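PDB 5DLY: plantazolicin methyltransferase BamL from Bacillus amyloliquefaciens subsp. plantarum, which probably methylates the precursor of the antibiotic plantazolicin on nitrogen, with S-adenosyl-L-methionine as the methyl donor. Local coordinates for residues A[12-20]-A[177-188]; A[35-43]-A[247-255]. One frame throughout, in Å; residues are numbered along the deposited sequence.

Both contacts lie in the helical cover over the substrate side of a class I, Rossmann-like methyltransferase fold, and both touch the bound substrate analogue 5D7. Their centres are 20 Å apart. Contact 1 packs helix 10-21 on helix 176-187 and meets 5D7 at its arginine-like arm and thiazole, with Phe20 reaching SAH as well. Contact 2 sets helix 23-56, the next helix after 10-21, against helix 245-253 at the allyl ester end. The two are joined directly by a salt bridge, Glu178 OE1 to Arg35 NH2 at 2.9 Å, and by looser packing of Tyr186 OH on Pro255 CG at 4.3 Å.

Contact 1: A[12-20]-A[177-188]; sequences NRIQAQTWF and EEEAYLKDQYRA. With 5D7 (prop-2-en-1-yl 2-[(1S)-1-amino-4-carbamimidamidobutyl]-1,3-thiazole-4-carboxylate), chain B; SAH (S-adenosyl-L-homocysteine), chain C.
The indole of Trp19 lies with one face on the backbone and CB of Tyr181: CB stands 3.7 Å from the centroid of the six-membered ring, a CH-pi contact only 7° off the normal. At the indole edge, NE1 donates to Asp184 OD2 at 2.9 Å, in the ring plane. Lys25 of helix 23-56 makes a cation-pi contact with the indole. The Tyr181 ring turns its own edge to Trp19, Tyr181 CD1 being 3.5 Å from Trp19 CG, and carries Gln185 CG over a face. SAH C5' lies over one face of the Phe20 ring, toward its rim, and Phe20 CZ reaches Tyr181 OH. Trp19 is thus a knob among Ala180, Tyr181, Asp184 and Gln185, where segments 12-20 and 177-187 run roughly antiparallel at 141°.

Asp184 OD2 accepts twice: from Trp19 NE1 through its anti lone pair, and from Gln15 NE2 at 2.8 Å, arriving from above the carboxylate plane. Gln15 delivers that amide through a bend at chi2 (60°). OD1 takes Arg187 NH1 of the same helix, in a salt bridge. Farther along, Ala16 CB and Ala188 CB press together at 3.5 Å, tight for two methyls. Water 1 donates to both Asn12 O and Asp184 O; Arg13 NE binds Phe136 O.

Gln185 O accepts from 5D7 NH1 at 2.9 Å, and Tyr181 OH, bonded to Asp33, sits 3.0 Å from the thiazole S5. The helix pair thus brings Tyr181 to the substrate analogue and Phe20 to both ligands. Three donor residues probably stabilise the charge of Asp184 and fix its carboxylate; the NE1 bond, with Tyr181 against the face, holds the indole's turn.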
# COMPACT_ATOMS: atom_id res chain seq x y z
N ASN A 12 -15.71 -11.77 -1.90
CA ASN A 12 -15.65 -10.38 -2.35
C ASN A 12 -14.26 -10.02 -2.87
O ASN A 12 -14.12 -9.37 -3.90
CB ASN A 12 -16.07 -9.42 -1.24
CG ASN A 12 -17.53 -9.56 -0.86
OD1 ASN A 12 -18.37 -9.93 -1.68
ND2 ASN A 12 -17.83 -9.27 0.40
N ARG A 13 -13.24 -10.49 -2.16
CA ARG A 13 -11.85 -10.20 -2.52
C ARG A 13 -11.47 -10.91 -3.81
O ARG A 13 -10.77 -10.33 -4.65
CB ARG A 13 -10.90 -10.57 -1.38
CG ARG A 13 -11.08 -9.71 -0.13
CD ARG A 13 -9.90 -9.82 0.81
NE ARG A 13 -9.72 -11.20 1.25
CZ ARG A 13 -10.41 -11.78 2.23
NH1 ARG A 13 -11.34 -11.09 2.90
NH2 ARG A 13 -10.18 -13.04 2.54
N ILE A 14 -11.95 -12.15 -3.99
CA ILE A 14 -11.74 -12.87 -5.25
C ILE A 14 -12.34 -12.09 -6.43
O ILE A 14 -11.71 -11.96 -7.47
CB ILE A 14 -12.32 -14.31 -5.23
CG1 ILE A 14 -11.76 -15.13 -4.05
CG2 ILE A 14 -12.10 -15.00 -6.58
CD1 ILE A 14 -10.26 -15.30 -4.03
N GLN A 15 -13.56 -11.58 -6.24
CA GLN A 15 -14.24 -10.78 -7.25
C GLN A 15 -13.50 -9.48 -7.57
O GLN A 15 -13.36 -9.12 -8.74
CB GLN A 15 -15.69 -10.49 -6.82
CG GLN A 15 -16.48 -9.58 -7.76
CD GLN A 15 -16.61 -10.13 -9.18
OE1 GLN A 15 -16.54 -11.34 -9.40
NE2 GLN A 15 -16.79 -9.24 -10.15
N ALA A 16 -12.99 -8.80 -6.54
CA ALA A 16 -12.23 -7.56 -6.75
C ALA A 16 -10.98 -7.83 -7.59
O ALA A 16 -10.60 -7.03 -8.45
CB ALA A 16 -11.84 -6.94 -5.41
N GLN A 17 -10.36 -8.98 -7.35
CA GLN A 17 -9.13 -9.36 -8.04
C GLN A 17 -9.35 -9.70 -9.52
O GLN A 17 -8.41 -9.61 -10.31
CB GLN A 17 -8.40 -10.47 -7.26
CG GLN A 17 -7.21 -11.11 -7.97
CD GLN A 17 -6.09 -10.16 -8.32
OE1 GLN A 17 -5.99 -9.04 -7.80
NE2 GLN A 17 -5.22 -10.60 -9.22
N THR A 18 -10.58 -10.05 -9.91
CA THR A 18 -10.86 -10.25 -11.35
C THR A 18 -10.53 -9.02 -12.19
O THR A 18 -10.20 -9.14 -13.37
CB THR A 18 -12.31 -10.71 -11.65
OG1 THR A 18 -13.25 -9.69 -11.29
CG2 THR A 18 -12.63 -12.00 -10.92
N TRP A 19 -10.58 -7.83 -11.59
CA TRP A 19 -10.25 -6.59 -12.29
C TRP A 19 -8.75 -6.42 -12.61
O TRP A 19 -8.36 -5.49 -13.31
CB TRP A 19 -10.82 -5.39 -11.52
CG TRP A 19 -12.31 -5.38 -11.56
CD1 TRP A 19 -13.15 -5.96 -10.65
CD2 TRP A 19 -13.14 -4.81 -12.57
NE1 TRP A 19 -14.47 -5.77 -11.04
CE2 TRP A 19 -14.48 -5.06 -12.21
CE3 TRP A 19 -12.87 -4.08 -13.75
CZ2 TRP A 19 -15.56 -4.61 -12.99
CZ3 TRP A 19 -13.94 -3.64 -14.52
CH2 TRP A 19 -15.27 -3.91 -14.13
N PHE A 20 -7.93 -7.36 -12.13
CA PHE A 20 -6.49 -7.33 -12.38
C PHE A 20 -5.98 -8.58 -13.08
O PHE A 20 -4.82 -8.64 -13.47
CB PHE A 20 -5.73 -7.04 -11.08
CG PHE A 20 -6.11 -5.72 -10.49
CD1 PHE A 20 -5.52 -4.55 -10.95
CD2 PHE A 20 -7.12 -5.64 -9.53
CE1 PHE A 20 -5.90 -3.32 -10.45
CE2 PHE A 20 -7.50 -4.41 -9.02
CZ PHE A 20 -6.89 -3.25 -9.48
N GLU A 177 -18.48 0.85 -16.56
CA GLU A 177 -17.43 -0.13 -16.25
C GLU A 177 -16.61 0.30 -15.01
O GLU A 177 -16.38 -0.51 -14.11
CB GLU A 177 -16.51 -0.36 -17.45
CG GLU A 177 -17.18 -1.05 -18.64
CD GLU A 177 -17.87 -0.08 -19.59
OE1 GLU A 177 -17.86 1.15 -19.36
OE2 GLU A 177 -18.43 -0.56 -20.61
N GLU A 178 -16.21 1.57 -14.96
CA GLU A 178 -15.52 2.11 -13.77
C GLU A 178 -16.39 2.05 -12.51
O GLU A 178 -15.89 1.76 -11.41
CB GLU A 178 -15.03 3.54 -14.01
CG GLU A 178 -13.83 3.60 -14.94
CD GLU A 178 -13.27 5.00 -15.14
OE1 GLU A 178 -13.79 5.98 -14.55
OE2 GLU A 178 -12.31 5.13 -15.92
N GLU A 179 -17.68 2.32 -12.66
CA GLU A 179 -18.61 2.19 -11.54
C GLU A 179 -18.65 0.76 -11.00
O GLU A 179 -18.57 0.55 -9.79
CB GLU A 179 -20.02 2.66 -11.95
CG GLU A 179 -21.07 2.49 -10.87
CD GLU A 179 -22.45 2.91 -11.32
OE1 GLU A 179 -23.05 2.20 -12.15
OE2 GLU A 179 -22.93 3.96 -10.85
N ALA A 180 -18.77 -0.21 -11.90
CA ALA A 180 -18.76 -1.64 -11.55
C ALA A 180 -17.46 -2.03 -10.87
O ALA A 180 -17.46 -2.73 -9.86
CB ALA A 180 -19.00 -2.49 -12.79
N TYR A 181 -16.35 -1.57 -11.44
CA TYR A 181 -15.02 -1.76 -10.88
C TYR A 181 -14.94 -1.26 -9.44
O TYR A 181 -14.57 -2.01 -8.54
CB TYR A 181 -14.00 -1.04 -11.78
CG TYR A 181 -12.62 -0.87 -11.20
CD1 TYR A 181 -11.85 -1.98 -10.84
CD2 TYR A 181 -12.08 0.40 -11.04
CE1 TYR A 181 -10.57 -1.82 -10.32
CE2 TYR A 181 -10.80 0.57 -10.50
CZ TYR A 181 -10.06 -0.55 -10.16
OH TYR A 181 -8.79 -0.39 -9.65
N LEU A 182 -15.31 -0.00 -9.23
CA LEU A 182 -15.21 0.59 -7.89
C LEU A 182 -16.12 -0.08 -6.87
O LEU A 182 -15.72 -0.28 -5.72
CB LEU A 182 -15.46 2.10 -7.94
CG LEU A 182 -14.39 2.94 -8.65
CD1 LEU A 182 -14.79 4.41 -8.63
CD2 LEU A 182 -13.00 2.74 -8.05
N LYS A 183 -17.34 -0.43 -7.28
CA LYS A 183 -18.25 -1.16 -6.39
C LYS A 183 -17.60 -2.45 -5.90
O LYS A 183 -17.60 -2.74 -4.70
CB LYS A 183 -19.59 -1.47 -7.07
CG LYS A 183 -20.55 -0.31 -7.18
CD LYS A 183 -21.89 -0.81 -7.71
CE LYS A 183 -22.74 0.30 -8.28
NZ LYS A 183 -23.80 -0.26 -9.17
N ASP A 184 -17.05 -3.24 -6.83
CA ASP A 184 -16.34 -4.46 -6.48
C ASP A 184 -15.12 -4.19 -5.57
O ASP A 184 -14.88 -4.93 -4.61
CB ASP A 184 -15.89 -5.23 -7.72
CG ASP A 184 -17.02 -6.00 -8.38
OD1 ASP A 184 -18.13 -6.11 -7.79
OD2 ASP A 184 -16.78 -6.52 -9.48
N GLN A 185 -14.38 -3.13 -5.86
CA GLN A 185 -13.20 -2.80 -5.05
C GLN A 185 -13.58 -2.44 -3.61
O GLN A 185 -12.98 -2.94 -2.66
CB GLN A 185 -12.35 -1.68 -5.68
CG GLN A 185 -11.75 -2.00 -7.05
CD GLN A 185 -11.12 -3.39 -7.12
OE1 GLN A 185 -11.46 -4.21 -7.98
NE2 GLN A 185 -10.21 -3.66 -6.21
N TYR A 186 -14.57 -1.55 -3.45
CA TYR A 186 -15.00 -1.16 -2.11
C TYR A 186 -15.65 -2.30 -1.32
O TYR A 186 -15.43 -2.40 -0.12
CB TYR A 186 -15.90 0.08 -2.13
CG TYR A 186 -15.13 1.36 -2.34
CD1 TYR A 186 -14.55 2.04 -1.26
CD2 TYR A 186 -14.96 1.89 -3.62
CE1 TYR A 186 -13.83 3.22 -1.46
CE2 TYR A 186 -14.24 3.06 -3.83
CZ TYR A 186 -13.67 3.71 -2.75
OH TYR A 186 -12.96 4.87 -2.98
N ARG A 187 -16.42 -3.15 -2.00
CA ARG A 187 -17.07 -4.29 -1.34
C ARG A 187 -16.04 -5.27 -0.76
O ARG A 187 -16.29 -5.91 0.27
CB ARG A 187 -18.00 -5.02 -2.32
CG ARG A 187 -19.09 -5.86 -1.65
CD ARG A 187 -19.83 -6.78 -2.62
NE ARG A 187 -20.39 -6.07 -3.77
CZ ARG A 187 -19.95 -6.22 -5.03
NH1 ARG A 187 -18.96 -7.06 -5.30
NH2 ARG A 187 -20.52 -5.53 -6.01
N ALA A 188 -14.87 -5.37 -1.40
CA ALA A 188 -13.80 -6.25 -0.94
C ALA A 188 -12.99 -5.64 0.20
O ALA A 188 -12.18 -6.33 0.82
CB ALA A 188 -12.88 -6.60 -2.10
O9 5D7 B . -7.20 4.45 -4.29
C6 5D7 B . -8.22 4.26 -4.94
O7 5D7 B . -9.26 5.26 -4.99
C8 5D7 B . -9.21 6.45 -4.19
C2 5D7 B . -8.43 3.02 -5.72
N3 5D7 B . -7.43 2.11 -5.91
C4 5D7 B . -7.77 1.04 -6.65
S5 5D7 B . -9.42 1.20 -7.14
C1 5D7 B . -9.65 2.71 -6.33
CA 5D7 B . -6.97 -0.12 -7.07
N 5D7 B . -5.58 0.15 -6.73
CB 5D7 B . -7.45 -1.42 -6.41
CG 5D7 B . -7.79 -1.33 -4.92
CD 5D7 B . -7.52 -2.67 -4.26
NE 5D7 B . -7.98 -2.63 -2.88
CZ 5D7 B . -9.20 -2.88 -2.39
NH2 5D7 B . -9.41 -2.79 -1.16
NH1 5D7 B . -10.14 -3.25 -3.17
C3 5D7 B . -10.47 7.23 -4.43
C5 5D7 B . -10.46 8.55 -4.41
N SAH C . 0.71 -1.15 -5.41
CA SAH C . 0.02 -0.71 -6.67
CB SAH C . -1.32 -1.42 -6.80
CG SAH C . -1.56 -1.86 -8.25
SD SAH C . -3.21 -2.46 -8.50
C SAH C . -0.20 0.77 -6.64
O SAH C . 0.31 1.48 -5.78
OXT SAH C . -0.92 1.33 -7.48
C5' SAH C . -3.24 -3.94 -7.52
C4' SAH C . -2.11 -4.90 -7.85
O4' SAH C . -2.09 -5.95 -6.88
C3' SAH C . -2.30 -5.59 -9.20
O3' SAH C . -1.15 -5.35 -10.04
C2' SAH C . -2.48 -7.06 -8.86
O2' SAH C . -1.95 -7.98 -9.82
C1' SAH C . -1.73 -7.15 -7.54
N9 SAH C . -2.08 -8.32 -6.69
C8 SAH C . -3.32 -8.74 -6.37
N7 SAH C . -3.25 -9.84 -5.57
C5 SAH C . -1.95 -10.11 -5.38
C6 SAH C . -1.21 -11.14 -4.64
N6 SAH C . -1.88 -12.07 -3.94
N1 SAH C . 0.15 -11.09 -4.68
C2 SAH C . 0.80 -10.14 -5.39
N3 SAH C . 0.18 -9.16 -6.09
C4 SAH C . -1.18 -9.11 -6.12
O HOH W 1 -16.14 -7.36 -4.50
O HOH W 2 -12.06 -8.18 2.88

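Contact 2: A[35-43]-A[247-255]. With 5D7 (prop-2-en-1-yl 2-[(1S)-1-amino-4-carbamimidamidobutyl]-1,3-thiazole-4-carboxylate), chain B.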
# COMPACT_ATOMS: atom_id res chain seq x y z
N ARG A 35 -5.33 7.48 -13.66
CA ARG A 35 -5.96 8.81 -13.65
C ARG A 35 -6.22 9.32 -12.23
O ARG A 35 -6.03 10.51 -11.94
CB ARG A 35 -7.27 8.79 -14.44
CG ARG A 35 -7.91 10.15 -14.63
CD ARG A 35 -9.28 10.06 -15.30
NE ARG A 35 -10.32 9.54 -14.40
CZ ARG A 35 -11.04 8.44 -14.64
NH1 ARG A 35 -10.88 7.73 -15.75
NH2 ARG A 35 -11.96 8.06 -13.75
N GLU A 36 -6.65 8.43 -11.35
CA GLU A 36 -7.19 8.85 -10.06
C GLU A 36 -6.28 8.56 -8.86
O GLU A 36 -6.44 9.19 -7.81
CB GLU A 36 -8.57 8.23 -9.82
CG GLU A 36 -9.63 8.57 -10.88
CD GLU A 36 -10.12 10.02 -10.85
OE1 GLU A 36 -9.83 10.77 -9.90
OE2 GLU A 36 -10.81 10.42 -11.81
N THR A 37 -5.34 7.62 -9.01
CA THR A 37 -4.50 7.22 -7.87
C THR A 37 -3.01 7.57 -8.02
O THR A 37 -2.25 7.43 -7.06
CB THR A 37 -4.66 5.72 -7.49
OG1 THR A 37 -3.92 4.87 -8.38
CG2 THR A 37 -6.12 5.29 -7.50
N SER A 38 -2.59 8.01 -9.20
CA SER A 38 -1.16 8.23 -9.42
C SER A 38 -0.58 9.32 -8.52
O SER A 38 0.54 9.17 -8.05
CB SER A 38 -0.83 8.50 -10.89
OG SER A 38 -1.53 9.63 -11.36
N SER A 39 -1.32 10.40 -8.26
CA SER A 39 -0.76 11.50 -7.48
C SER A 39 -0.57 11.17 -6.00
O SER A 39 0.30 11.75 -5.34
CB SER A 39 -1.55 12.81 -7.66
OG SER A 39 -2.84 12.74 -7.08
N ILE A 40 -1.36 10.23 -5.48
CA ILE A 40 -1.21 9.81 -4.08
C ILE A 40 0.02 8.91 -3.90
O ILE A 40 0.54 8.77 -2.80
CB ILE A 40 -2.49 9.16 -3.51
CG1 ILE A 40 -2.52 9.21 -1.98
CG2 ILE A 40 -2.66 7.73 -3.99
CD1 ILE A 40 -2.88 10.56 -1.38
N ARG A 41 0.50 8.30 -4.99
CA ARG A 41 1.67 7.43 -4.93
C ARG A 41 2.87 8.11 -4.26
O ARG A 41 3.44 7.58 -3.30
CB ARG A 41 2.03 6.95 -6.34
CG ARG A 41 2.53 5.52 -6.41
CD ARG A 41 2.04 4.84 -7.69
NE ARG A 41 2.36 5.61 -8.89
CZ ARG A 41 1.72 5.52 -10.06
NH1 ARG A 41 0.69 4.69 -10.22
NH2 ARG A 41 2.11 6.27 -11.08
N SER A 42 3.27 9.28 -4.76
CA SER A 42 4.42 9.98 -4.20
C SER A 42 4.17 10.42 -2.76
O SER A 42 5.10 10.45 -1.96
CB SER A 42 4.84 11.18 -5.04
OG SER A 42 3.83 12.18 -5.07
N ILE A 43 2.93 10.78 -2.45
CA ILE A 43 2.60 11.15 -1.07
C ILE A 43 2.76 9.97 -0.11
O ILE A 43 3.38 10.10 0.95
CB ILE A 43 1.22 11.82 -0.98
CG1 ILE A 43 1.29 13.15 -1.71
CG2 ILE A 43 0.79 12.01 0.47
CD1 ILE A 43 -0.07 13.72 -2.04
N GLU A 247 -4.59 18.28 -9.04
CA GLU A 247 -4.31 17.12 -8.18
C GLU A 247 -4.52 17.43 -6.70
O GLU A 247 -5.01 16.58 -5.95
CB GLU A 247 -2.93 16.51 -8.47
CG GLU A 247 -2.83 15.84 -9.84
CD GLU A 247 -3.86 14.74 -10.06
OE1 GLU A 247 -4.09 13.93 -9.13
OE2 GLU A 247 -4.46 14.68 -11.15
N GLN A 248 -4.19 18.66 -6.29
CA GLN A 248 -4.47 19.07 -4.91
C GLN A 248 -5.97 19.01 -4.64
O GLN A 248 -6.40 18.51 -3.59
CB GLN A 248 -3.92 20.47 -4.63
CG GLN A 248 -2.40 20.56 -4.58
CD GLN A 248 -1.91 21.93 -4.15
OE1 GLN A 248 -2.57 22.93 -4.38
NE2 GLN A 248 -0.75 21.96 -3.51
N LEU A 249 -6.78 19.48 -5.60
CA LEU A 249 -8.23 19.46 -5.42
C LEU A 249 -8.77 18.02 -5.42
O LEU A 249 -9.63 17.68 -4.61
CB LEU A 249 -8.95 20.32 -6.48
CG LEU A 249 -10.48 20.43 -6.39
CD1 LEU A 249 -10.94 20.96 -5.03
CD2 LEU A 249 -11.03 21.31 -7.50
N LYS A 250 -8.24 17.19 -6.32
CA LYS A 250 -8.60 15.76 -6.34
C LYS A 250 -8.34 15.11 -4.98
O LYS A 250 -9.20 14.39 -4.46
CB LYS A 250 -7.85 15.01 -7.44
CG LYS A 250 -8.53 15.06 -8.80
CD LYS A 250 -8.02 13.95 -9.72
CE LYS A 250 -8.86 13.84 -10.98
NZ LYS A 250 -10.25 13.37 -10.74
N GLN A 251 -7.19 15.42 -4.40
CA GLN A 251 -6.80 14.88 -3.10
C GLN A 251 -7.70 15.38 -1.97
O GLN A 251 -7.95 14.67 -1.00
CB GLN A 251 -5.33 15.18 -2.81
CG GLN A 251 -4.38 14.36 -3.68
CD GLN A 251 -2.95 14.85 -3.65
OE1 GLN A 251 -2.53 15.55 -2.72
NE2 GLN A 251 -2.18 14.45 -4.66
N SER A 252 -8.18 16.62 -2.11
CA SER A 252 -9.11 17.20 -1.16
C SER A 252 -10.48 16.51 -1.23
O SER A 252 -11.14 16.32 -0.21
CB SER A 252 -9.25 18.70 -1.42
OG SER A 252 -10.10 19.33 -0.48
N GLN A 253 -10.87 16.12 -2.44
CA GLN A 253 -12.21 15.56 -2.66
C GLN A 253 -12.30 14.06 -2.38
O GLN A 253 -13.39 13.54 -2.20
CB GLN A 253 -12.69 15.89 -4.08
CG GLN A 253 -13.10 17.34 -4.25
CD GLN A 253 -13.29 17.74 -5.70
OE1 GLN A 253 -12.86 17.05 -6.61
NE2 GLN A 253 -13.93 18.89 -5.91
N MET A 254 -11.14 13.40 -2.33
CA MET A 254 -11.04 11.95 -2.12
C MET A 254 -11.63 11.52 -0.79
O MET A 254 -11.44 12.21 0.20
CB MET A 254 -9.58 11.54 -2.02
CG MET A 254 -8.80 11.46 -3.30
SD MET A 254 -7.24 10.74 -2.80
CE MET A 254 -6.38 10.83 -4.37
N PRO A 255 -12.29 10.35 -0.74
CA PRO A 255 -12.66 9.80 0.56
C PRO A 255 -11.41 9.44 1.37
O PRO A 255 -10.34 9.22 0.80
CB PRO A 255 -13.44 8.53 0.21
CG PRO A 255 -13.81 8.65 -1.22
CD PRO A 255 -12.74 9.50 -1.85
O9 5D7 B . -7.20 4.45 -4.29
C6 5D7 B . -8.22 4.26 -4.94
O7 5D7 B . -9.26 5.26 -4.99
C8 5D7 B . -9.21 6.45 -4.19
C2 5D7 B . -8.43 3.02 -5.72
N3 5D7 B . -7.43 2.11 -5.91
C4 5D7 B . -7.77 1.04 -6.65
S5 5D7 B . -9.42 1.20 -7.14
C1 5D7 B . -9.65 2.71 -6.33
CA 5D7 B . -6.97 -0.12 -7.07
N 5D7 B . -5.58 0.15 -6.73
CB 5D7 B . -7.45 -1.42 -6.41
CG 5D7 B . -7.79 -1.33 -4.92
CD 5D7 B . -7.52 -2.67 -4.26
NE 5D7 B . -7.98 -2.63 -2.88
CZ 5D7 B . -9.20 -2.88 -2.39
NH2 5D7 B . -9.41 -2.79 -1.16
NH1 5D7 B . -10.14 -3.25 -3.17
C3 5D7 B . -10.47 7.23 -4.43
C5 5D7 B . -10.46 8.55 -4.41
O HOH W 3 -3.74 11.08 -9.86
O HOH W 4 1.06 14.55 -5.19
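Ser39 and Glu247 share a water lodged inside the backbone of helix 23-56. Water 3 takes the N-H of Ser39 at 3.0 Å and donates to Arg35 O at 3.1 Å, standing in for the direct i to i+4 bond at the kink of this helix; it also donates to Glu247 OE1. The same OE1 receives Ser39 OG, 2.7 Å away and on the anti side of the carboxylate. Ser39 OG is in turn an acceptor for Gln251 NE2 at 3.0 Å, lying in the plane of that amide. With OG between the backbone N and the carbonyl carbon (chi1 68°), the hydroxyl faces segment 247-253, which crosses segment 35-43 at 94°. Ile43 CD1 meets the Gln251 amide from the opposite direction, and water 4 ties Gln251 NE2 to Ser39 O.

Toward the start of segment 35-43, Lys250 of helix 245-253 comes across Glu36 at about a right angle. Lys250 NZ binds Glu36 OE1 on its syn side at 2.8 Å. A weak bond runs from the same NZ to OE2. Glu36 OE2 lies close to the guanidinium plane of Arg35 and receives NE on its anti side, well out of the carboxylate plane; Arg35 NH2 goes on to Glu178. Met254, the first residue to leave the helix, stretches its side chain until CE lies 3.8 Å from Glu36 O, while Met254 CG packs 3.5 Å from the allyl carbon C5 of 5D7, next to Pro255; Thr37 touches the ester.

The Glu36 carboxylate, gripped by both Lys250 and Arg35, probably offsets the repulsion between these positive groups. Salt bridges and a hydrogen-bonded chain from Gln251 through the Ser39 hydroxyl to Glu247 join the helices beside an apolar wall for the ester end.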